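Taurine dioxygenase (Burkholderia ambifaria, PDB 5VN6) probably acts as a metal-dependent taurine dioxygenase of the TfdA family, an iron-enzyme family, and holds a magnesium ion in this crystal. Local coordinates at residues 19-24 / 51-56; 43-48 / 258-263; 140-145 / 197-202. One frame throughout, in Å; residues are numbered along the deposited sequence.

From the N terminus, contact 1 closes the first loop: strand 20-23 pairs with strand 49-52 across a connection that holds helices 27-32 and 34-47. Helix 34-47 is followed, after Arg48, by strand 49-52, and its C-terminal end makes contact 2 with 258-263, more than 200 residues later. The segments of contacts 1 and 2 alternate along the chain, so the two loops cross; they meet directly where Leu52 packs on Ile258, strands 49-52 and 256-260 being neighbours in the seven-stranded sheet. Contact 3 opens and closes within the long loop of contact 2, setting helix 138-143 against edge strand 199-201. A salt bridge from Arg48 to Glu198 ties contacts 2 and 3 together.

Contact 1 (19-24 / 51-56); sequences GAELLG and FLRDQD
Glu21 lays its side chain across that of Arg53 at about a right angle, carboxylate OE2 lying 3.3 Å from the aliphatic CG of Arg53. CG of Glu21 stands anti to the backbone N (chi1 179°) and the chain stays extended beyond it, which carries the carboxylate past Phe51 O to the end of the neighbouring strand. The two charged groups do not touch; water joins them. One molecule donates to Glu21 OE1 and accepts from Arg53 NE in the guanidinium plane. A second donates to Glu21 OE2, 2.6 Å away, and to Leu22 O while accepting from Arg53 N, so it continues the link between the backbones where direct pairing stops. Arg53 NH1 turns to Arg250 O and Ser255 OG. Between the strands, Phe51 N donates to Ala20 O at 2.9 Å, and Leu22 N reaches Phe51 O at 2.8 Å, nearly in line with the carbonyl. Glu21 CA adds a CH...O contact to the same oxygen. The ring of Phe51, on the same sheet face as Glu21, reaches Gly19 obliquely, its CE2 4.2 Å from Gly19 CA, and also stacks with Trp249 and meets Trp135 edge-to-face. Leu22 CB packs on Leu52 CG at 3.9 Å, and Leu22 also touches Ile40 of helix 34-47. Strands 20-23 and 49-52, parallel and joined through helices, form a right-handed beta-alpha-beta crossover at one side of the main sheet of this cupin-clan dioxygenase fold.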
loop_
_atom_site.group_PDB
_atom_site.type_symbol
_atom_site.label_atom_id
_atom_site.label_comp_id
_atom_site.label_asym_id
_atom_site.label_seq_id
_atom_site.Cartn_x
_atom_site.Cartn_y
_atom_site.Cartn_z
ATOM N N GLY A 19 11.023 -2.380 8.598
ATOM C CA GLY A 19 10.433 -1.783 9.781
ATOM C C GLY A 19 10.567 -2.640 11.013
ATOM O O GLY A 19 10.398 -3.860 10.939
ATOM N N ALA A 20 10.875 -2.007 12.145
ATOM C CA ALA A 20 10.903 -2.681 13.436
ATOM C C ALA A 20 10.637 -1.666 14.535
ATOM O O ALA A 20 11.061 -0.509 14.438
ATOM C CB ALA A 20 12.245 -3.367 13.709
ATOM N N GLU A 21 9.935 -2.113 15.578
ATOM C CA GLU A 21 9.693 -1.300 16.757
ATOM C C GLU A 21 10.767 -1.590 17.797
ATOM O O GLU A 21 11.148 -2.745 18.020
ATOM C CB GLU A 21 8.293 -1.552 17.354
ATOM C CG GLU A 21 8.047 -0.708 18.612
ATOM C CD GLU A 21 6.607 -0.733 19.140
ATOM O OE1 GLU A 21 5.722 -1.315 18.484
ATOM O OE2 GLU A 21 6.373 -0.189 20.250
ATOM N N LEU A 22 11.261 -0.529 18.420
ATOM C CA LEU A 22 12.222 -0.628 19.503
ATOM C C LEU A 22 11.466 -0.518 20.817
ATOM O O LEU A 22 10.734 0.450 21.028
ATOM C CB LEU A 22 13.264 0.488 19.391
ATOM C CG LEU A 22 14.102 0.519 18.110
ATOM C CD1 LEU A 22 15.266 1.500 18.277
ATOM C CD2 LEU A 22 14.611 -0.872 17.752
ATOM N N LEU A 23 11.648 -1.500 21.695
ATOM C CA LEU A 23 10.978 -1.535 22.987
ATOM C C LEU A 23 12.005 -1.467 24.111
ATOM O O LEU A 23 13.150 -1.905 23.961
ATOM C CB LEU A 23 10.133 -2.800 23.136
ATOM C CG LEU A 23 9.050 -2.937 22.056
ATOM C CD1 LEU A 23 8.920 -4.365 21.651
ATOM C CD2 LEU A 23 7.724 -2.427 22.582
ATOM N N GLY A 24 11.574 -0.922 25.249
ATOM C CA GLY A 24 12.491 -0.690 26.351
ATOM C C GLY A 24 13.591 0.288 26.016
ATOM O O GLY A 24 14.713 0.140 26.508
ATOM N N PHE A 51 10.637 2.390 14.757
ATOM C CA PHE A 51 9.492 3.007 15.411
ATOM C C PHE A 51 9.601 2.870 16.922
ATOM O O PHE A 51 10.074 1.851 17.439
ATOM C CB PHE A 51 8.167 2.372 14.942
ATOM C CG PHE A 51 7.986 2.392 13.456
ATOM C CD1 PHE A 51 7.664 3.565 12.808
ATOM C CD2 PHE A 51 8.136 1.228 12.705
ATOM C CE1 PHE A 51 7.501 3.590 11.451
ATOM C CE2 PHE A 51 7.977 1.241 11.344
ATOM C CZ PHE A 51 7.659 2.425 10.705
ATOM N N LEU A 52 9.149 3.899 17.629
ATOM C CA LEU A 52 9.100 3.859 19.081
ATOM C C LEU A 52 7.803 4.494 19.556
ATOM O O LEU A 52 7.338 5.478 18.973
ATOM C CB LEU A 52 10.297 4.590 19.703
ATOM C CG LEU A 52 11.696 4.034 19.418
ATOM C CD1 LEU A 52 12.304 4.601 18.121
ATOM C CD2 LEU A 52 12.594 4.320 20.593
ATOM N N ARG A 53 7.234 3.947 20.624
ATOM C CA ARG A 53 6.067 4.520 21.283
ATOM C C ARG A 53 6.497 5.273 22.531
ATOM O O ARG A 53 7.584 5.052 23.068
ATOM C CB ARG A 53 5.056 3.437 21.678
ATOM C CG ARG A 53 4.533 2.586 20.516
ATOM C CD ARG A 53 3.498 3.342 19.697
ATOM N NE ARG A 53 2.811 2.458 18.756
ATOM C CZ ARG A 53 2.165 2.878 17.670
ATOM N NH1 ARG A 53 2.133 4.178 17.379
ATOM N NH2 ARG A 53 1.582 1.995 16.863
ATOM N N ASP A 54 5.627 6.182 22.974
ATOM C CA ASP A 54 5.734 6.816 24.287
ATOM C C ASP A 54 7.114 7.426 24.519
ATOM O O ASP A 54 7.742 7.240 25.566
ATOM C CB ASP A 54 5.376 5.811 25.376
ATOM C CG ASP A 54 4.038 5.179 25.131
ATOM O OD1 ASP A 54 3.081 5.947 24.885
ATOM O OD2 ASP A 54 3.951 3.931 25.123
ATOM N N GLN A 55 7.574 8.193 23.535
ATOM C CA GLN A 55 8.845 8.894 23.653
ATOM C C GLN A 55 8.550 10.266 24.241
ATOM O O GLN A 55 8.357 11.252 23.522
ATOM C CB GLN A 55 9.553 8.973 22.307
ATOM C CG GLN A 55 10.065 7.627 21.806
ATOM C CD GLN A 55 10.928 6.926 22.836
ATOM O OE1 GLN A 55 12.066 7.344 23.109
ATOM N NE2 GLN A 55 10.392 5.862 23.426
ATOM N N ASP A 56 8.501 10.317 25.574
ATOM C CA ASP A 56 8.304 11.564 26.302
ATOM C C ASP A 56 9.673 12.210 26.467
ATOM O O ASP A 56 10.389 11.967 27.438
ATOM C CB ASP A 56 7.637 11.300 27.643
ATOM C CG ASP A 56 7.404 12.573 28.436
ATOM O OD1 ASP A 56 6.630 13.434 27.963
ATOM O OD2 ASP A 56 7.989 12.710 29.533
HETATM O O HOH W 1 8.157 1.283 21.374
HETATM O O HOH W 2 3.240 -0.471 18.741
#

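Contact 2 (43-48 / 258-263); sequences QLLRHR and IWDNRA
The C-terminal turn of helix 34-47 approaches the end of strand 256-260 with short-segment axes 8.0 Å apart and N-to-C directions 62° from each other. At Arg48 the chain leaves the helix with positive phi (72°), and the Arg48 carbonyl O accepts from Asp260 N at 2.9 Å in a nearly straight bond; Trp259 CA makes a CH...O contact with the same oxygen. Leu44 covers the strand backbone beside this bond: a chi1 of 178° swings its CG opposite its own N, bringing CD1 to 3.4 Å from Ile258 O, while CD2 meets Ile258 CG2. Leu45 CD2 comes obliquely to Arg262 NH2 at 3.7 Å. Arg262 holds the Asp260 carboxylate side-on, NE to OD1 at 2.8 Å and NH2 to OD2 at 3.2 Å. Asp260 OD1 also accepts from Arg262 N, from the other face of the carboxylate plane, closing an Asx turn. A water donates to Asp260 OD2 and Leu45 O and accepts from Arg48 NH1, bridging helix end and strand end; OD2 takes a further bond from His193. Arg48 passes Ala263 CB and forms a salt bridge with Glu198. CB of Trp259 is directed away from the helix, and its side chain lies about 4 Å (nearest atoms) from those of the magnesium ligands Asp108 and His266, so the helix packs on a strand bordering the metal site of the TauD/TfdA double-stranded beta-helix.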
loop_
_atom_site.group_PDB
_atom_site.type_symbol
_atom_site.label_atom_id
_atom_site.label_comp_id
_atom_site.label_asym_id
_atom_site.label_seq_id
_atom_site.Cartn_x
_atom_site.Cartn_y
_atom_site.Cartn_z
ATOM N N GLN A 43 20.572 -1.192 13.926
ATOM C CA GLN A 43 19.212 -1.633 13.607
ATOM C C GLN A 43 18.597 -0.801 12.487
ATOM O O GLN A 43 17.897 -1.346 11.628
ATOM C CB GLN A 43 18.325 -1.590 14.852
ATOM C CG GLN A 43 18.711 -2.551 15.976
ATOM C CD GLN A 43 18.730 -4.022 15.557
ATOM O OE1 GLN A 43 17.962 -4.457 14.704
ATOM N NE2 GLN A 43 19.590 -4.803 16.203
ATOM N N LEU A 44 18.844 0.513 12.473
ATOM C CA LEU A 44 18.302 1.354 11.403
ATOM C C LEU A 44 18.813 0.910 10.035
ATOM O O LEU A 44 18.044 0.850 9.063
ATOM C CB LEU A 44 18.644 2.830 11.657
ATOM C CG LEU A 44 18.179 3.829 10.582
ATOM C CD1 LEU A 44 16.662 3.977 10.487
ATOM C CD2 LEU A 44 18.841 5.200 10.776
ATOM N N LEU A 45 20.106 0.588 9.936
ATOM C CA LEU A 45 20.654 0.154 8.654
ATOM C C LEU A 45 20.033 -1.161 8.187
ATOM O O LEU A 45 19.840 -1.364 6.984
ATOM C CB LEU A 45 22.175 0.008 8.757
ATOM C CG LEU A 45 22.978 1.305 8.850
ATOM C CD1 LEU A 45 24.461 0.993 9.026
ATOM C CD2 LEU A 45 22.750 2.188 7.616
ATOM N N ARG A 46 19.688 -2.045 9.112
ATOM C CA ARG A 46 19.127 -3.347 8.745
ATOM C C ARG A 46 17.627 -3.280 8.432
ATOM O O ARG A 46 17.148 -3.985 7.539
ATOM C CB ARG A 46 19.411 -4.343 9.869
ATOM C CG ARG A 46 18.561 -5.587 9.914
ATOM C CD ARG A 46 18.896 -6.364 11.187
ATOM N NE ARG A 46 20.345 -6.542 11.316
ATOM C CZ ARG A 46 21.001 -6.618 12.471
ATOM N NH1 ARG A 46 20.347 -6.525 13.622
ATOM N NH2 ARG A 46 22.321 -6.780 12.476
ATOM N N HIS A 47 16.866 -2.467 9.162
ATOM C CA HIS A 47 15.410 -2.485 9.093
ATOM C C HIS A 47 14.824 -1.275 8.386
ATOM O O HIS A 47 13.590 -1.187 8.237
ATOM C CB HIS A 47 14.827 -2.588 10.509
ATOM C CG HIS A 47 15.139 -3.887 11.190
ATOM N ND1 HIS A 47 14.673 -5.098 10.725
ATOM C CD2 HIS A 47 15.882 -4.164 12.289
ATOM C CE1 HIS A 47 15.106 -6.068 11.516
ATOM N NE2 HIS A 47 15.843 -5.527 12.469
ATOM N N ARG A 48 15.679 -0.351 7.937
ATOM C CA ARG A 48 15.345 0.815 7.111
ATOM C C ARG A 48 14.578 1.901 7.865
ATOM O O ARG A 48 14.834 3.098 7.657
ATOM C CB ARG A 48 14.556 0.397 5.863
ATOM C CG ARG A 48 15.035 -0.886 5.162
ATOM C CD ARG A 48 16.503 -0.888 4.860
ATOM N NE ARG A 48 16.932 -2.139 4.246
ATOM C CZ ARG A 48 18.159 -2.352 3.781
ATOM N NH1 ARG A 48 19.061 -1.388 3.855
ATOM N NH2 ARG A 48 18.478 -3.513 3.224
ATOM N N ILE A 258 12.171 6.808 12.933
ATOM C CA ILE A 258 13.516 7.113 12.457
ATOM C C ILE A 258 13.711 6.329 11.171
ATOM O O ILE A 258 13.567 5.102 11.178
ATOM C CB ILE A 258 14.601 6.702 13.475
ATOM C CG1 ILE A 258 14.255 7.146 14.901
ATOM C CG2 ILE A 258 15.975 7.197 13.016
ATOM C CD1 ILE A 258 14.984 6.342 15.987
ATOM N N TRP A 259 14.064 7.009 10.076
ATOM C CA TRP A 259 14.235 6.258 8.836
ATOM C C TRP A 259 15.449 6.698 8.032
ATOM O O TRP A 259 15.896 7.855 8.092
ATOM C CB TRP A 259 12.984 6.305 7.941
ATOM C CG TRP A 259 12.653 7.616 7.283
ATOM C CD1 TRP A 259 13.025 8.035 6.030
ATOM C CD2 TRP A 259 11.804 8.643 7.817
ATOM N NE1 TRP A 259 12.485 9.283 5.772
ATOM C CE2 TRP A 259 11.724 9.669 6.848
ATOM C CE3 TRP A 259 11.113 8.796 9.029
ATOM C CZ2 TRP A 259 10.976 10.837 7.052
ATOM C CZ3 TRP A 259 10.366 9.950 9.230
ATOM C CH2 TRP A 259 10.308 10.960 8.243
ATOM N N ASP A 260 15.962 5.727 7.269
ATOM C CA ASP A 260 17.102 5.895 6.376
ATOM C C ASP A 260 16.544 6.293 5.016
ATOM O O ASP A 260 16.060 5.454 4.262
ATOM C CB ASP A 260 17.930 4.611 6.329
ATOM C CG ASP A 260 19.116 4.677 5.334
ATOM O OD1 ASP A 260 19.233 5.627 4.530
ATOM O OD2 ASP A 260 19.959 3.761 5.377
ATOM N N ASN A 261 16.641 7.582 4.697
ATOM C CA ASN A 261 16.029 8.121 3.490
ATOM C C ASN A 261 16.729 7.637 2.230
ATOM O O ASN A 261 16.143 7.684 1.147
ATOM C CB ASN A 261 16.029 9.652 3.583
ATOM C CG ASN A 261 15.256 10.314 2.463
ATOM O OD1 ASN A 261 14.063 10.036 2.259
ATOM N ND2 ASN A 261 15.911 11.247 1.766
ATOM N N ARG A 262 17.957 7.144 2.362
ATOM C CA ARG A 262 18.706 6.678 1.210
ATOM C C ARG A 262 18.165 5.358 0.699
ATOM O O ARG A 262 18.217 5.091 -0.507
ATOM C CB ARG A 262 20.187 6.537 1.582
ATOM C CG ARG A 262 20.742 7.774 2.239
ATOM C CD ARG A 262 22.043 7.482 2.976
ATOM N NE ARG A 262 21.840 6.589 4.114
ATOM C CZ ARG A 262 22.795 6.298 4.986
ATOM N NH1 ARG A 262 24.007 6.844 4.853
ATOM N NH2 ARG A 262 22.541 5.473 5.984
ATOM N N ALA A 263 17.647 4.522 1.594
ATOM C CA ALA A 263 17.219 3.179 1.235
ATOM C C ALA A 263 15.715 3.044 1.062
ATOM O O ALA A 263 15.257 1.974 0.670
ATOM C CB ALA A 263 17.688 2.169 2.302
HETATM O O HOH W 3 19.090 1.082 5.506
#

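Contact 3 (140-145 / 197-202); sequences LAYENL and GEKVLY
Helix 138-143 lies beside edge strand 199-201, with Tyr142 and Leu201 nearest in the backbone at 4.9 Å between their CA atoms. This is helix-on-strand packing at the border of a four-stranded antiparallel sheet in the TauD/TfdA fold, and no hydrogen bond joins the two segments. On the helix side Tyr142 carries most of the contact. Its chi1 of 175° puts the ring on the side of Lys199, whose CB sits over one face, 4.1 Å from the ring centroid and 27° off the normal, a CH-pi contact. The lysine chain then runs on, extended, above the CD2-CE2-CZ side of the ring toward the hydroxyl, Lys199 CD 3.8 Å from Tyr142 CE2. Val190 of the neighbouring strand and Lys150 of helix 147-153 also touch Tyr142. Nearer the backbone, Tyr142 CB rests 3.6 Å from Leu201 N. Leu201 turns its side chain to the helix, and a backbone hydrogen bond links Leu201 with Met138 at the start of that helix. Further along the Leu201 side chain, its CD2 methyl packs on Ala141 CB at 4.3 Å.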
loop_
_atom_site.group_PDB
_atom_site.type_symbol
_atom_site.label_atom_id
_atom_site.label_comp_id
_atom_site.label_asym_id
_atom_site.label_seq_id
_atom_site.Cartn_x
_atom_site.Cartn_y
_atom_site.Cartn_z
ATOM N N LEU A 140 15.115 -3.886 -1.509
ATOM C CA LEU A 140 14.369 -5.043 -1.977
ATOM C C LEU A 140 13.735 -4.790 -3.349
ATOM O O LEU A 140 13.687 -5.693 -4.199
ATOM C CB LEU A 140 13.306 -5.385 -0.932
ATOM C CG LEU A 140 12.700 -6.762 -0.910
ATOM C CD1 LEU A 140 13.852 -7.790 -0.835
ATOM C CD2 LEU A 140 11.780 -6.844 0.309
ATOM N N ALA A 141 13.223 -3.578 -3.585
ATOM C CA ALA A 141 12.629 -3.301 -4.891
ATOM C C ALA A 141 13.649 -3.474 -6.009
ATOM O O ALA A 141 13.322 -4.007 -7.081
ATOM C CB ALA A 141 12.043 -1.891 -4.927
ATOM N N TYR A 142 14.896 -3.036 -5.781
ATOM C CA TYR A 142 15.944 -3.275 -6.767
ATOM C C TYR A 142 16.279 -4.757 -6.858
ATOM O O TYR A 142 16.335 -5.324 -7.956
ATOM C CB TYR A 142 17.227 -2.505 -6.422
ATOM C CG TYR A 142 18.312 -2.906 -7.419
ATOM C CD1 TYR A 142 18.356 -2.324 -8.690
ATOM C CD2 TYR A 142 19.198 -3.934 -7.143
ATOM C CE1 TYR A 142 19.286 -2.718 -9.635
ATOM C CE2 TYR A 142 20.156 -4.341 -8.090
ATOM C CZ TYR A 142 20.188 -3.727 -9.327
ATOM O OH TYR A 142 21.104 -4.114 -10.284
ATOM N N GLU A 143 16.542 -5.386 -5.705
ATOM C CA GLU A 143 17.044 -6.755 -5.716
ATOM C C GLU A 143 16.107 -7.697 -6.465
ATOM O O GLU A 143 16.570 -8.617 -7.147
ATOM C CB GLU A 143 17.273 -7.243 -4.285
ATOM C CG GLU A 143 17.735 -8.691 -4.177
ATOM C CD GLU A 143 19.057 -8.957 -4.887
ATOM O OE1 GLU A 143 19.296 -10.125 -5.264
ATOM O OE2 GLU A 143 19.856 -8.007 -5.071
ATOM N N ASN A 144 14.796 -7.468 -6.387
ATOM C CA ASN A 144 13.813 -8.362 -6.996
ATOM C C ASN A 144 13.464 -8.023 -8.444
ATOM O O ASN A 144 12.697 -8.768 -9.060
ATOM C CB ASN A 144 12.524 -8.381 -6.163
ATOM C CG ASN A 144 12.734 -8.981 -4.807
ATOM O OD1 ASN A 144 13.661 -9.752 -4.606
ATOM N ND2 ASN A 144 11.857 -8.660 -3.871
ATOM N N LEU A 145 13.984 -6.934 -8.999
ATOM C CA LEU A 145 13.792 -6.661 -10.421
ATOM C C LEU A 145 14.233 -7.854 -11.259
ATOM O O LEU A 145 15.098 -8.627 -10.830
ATOM C CB LEU A 145 14.573 -5.417 -10.857
ATOM C CG LEU A 145 14.075 -4.086 -10.306
ATOM C CD1 LEU A 145 15.078 -2.981 -10.688
ATOM C CD2 LEU A 145 12.645 -3.756 -10.797
ATOM N N GLY A 197 26.732 -0.591 0.935
ATOM C CA GLY A 197 27.020 -1.097 -0.388
ATOM C C GLY A 197 25.842 -1.703 -1.119
ATOM O O GLY A 197 26.003 -2.122 -2.272
ATOM N N GLU A 198 24.664 -1.763 -0.495
ATOM C CA GLU A 198 23.493 -2.319 -1.154
ATOM C C GLU A 198 23.050 -1.417 -2.296
ATOM O O GLU A 198 23.170 -0.191 -2.228
ATOM C CB GLU A 198 22.334 -2.468 -0.162
ATOM C CG GLU A 198 22.563 -3.469 0.945
ATOM C CD GLU A 198 21.598 -3.264 2.083
ATOM O OE1 GLU A 198 21.484 -2.107 2.556
ATOM O OE2 GLU A 198 20.939 -4.242 2.496
ATOM N N LYS A 199 22.491 -2.027 -3.337
ATOM C CA LYS A 199 21.936 -1.248 -4.432
ATOM C C LYS A 199 20.492 -0.849 -4.130
ATOM O O LYS A 199 19.717 -1.632 -3.574
ATOM C CB LYS A 199 22.052 -2.016 -5.747
ATOM C CG LYS A 199 23.515 -2.171 -6.211
ATOM C CD LYS A 199 23.588 -2.741 -7.635
ATOM C CE LYS A 199 25.030 -3.039 -8.050
ATOM N NZ LYS A 199 25.102 -3.594 -9.436
ATOM N N VAL A 200 20.164 0.400 -4.459
ATOM C CA VAL A 200 18.871 1.008 -4.181
ATOM C C VAL A 200 18.250 1.425 -5.508
ATOM O O VAL A 200 18.898 2.101 -6.309
ATOM C CB VAL A 200 19.013 2.228 -3.249
ATOM C CG1 VAL A 200 17.620 2.772 -2.849
ATOM C CG2 VAL A 200 19.844 1.871 -2.031
ATOM N N LEU A 201 17.003 1.031 -5.740
ATOM C CA LEU A 201 16.263 1.598 -6.861
ATOM C C LEU A 201 15.897 3.040 -6.521
ATOM O O LEU A 201 15.036 3.293 -5.668
ATOM C CB LEU A 201 15.034 0.751 -7.184
ATOM C CG LEU A 201 14.148 1.275 -8.320
ATOM C CD1 LEU A 201 14.939 1.447 -9.638
ATOM C CD2 LEU A 201 12.913 0.363 -8.513
ATOM N N TYR A 202 16.548 3.989 -7.202
ATOM C CA TYR A 202 16.506 5.393 -6.806
ATOM C C TYR A 202 15.802 6.289 -7.829
ATOM O O TYR A 202 16.370 7.279 -8.309
ATOM C CB TYR A 202 17.950 5.876 -6.541
ATOM C CG TYR A 202 17.990 7.118 -5.694
ATOM C CD1 TYR A 202 18.532 8.297 -6.182
ATOM C CD2 TYR A 202 17.458 7.114 -4.399
ATOM C CE1 TYR A 202 18.552 9.444 -5.419
ATOM C CE2 TYR A 202 17.456 8.259 -3.636
ATOM C CZ TYR A 202 18.018 9.425 -4.157
ATOM O OH TYR A 202 18.043 10.576 -3.417
#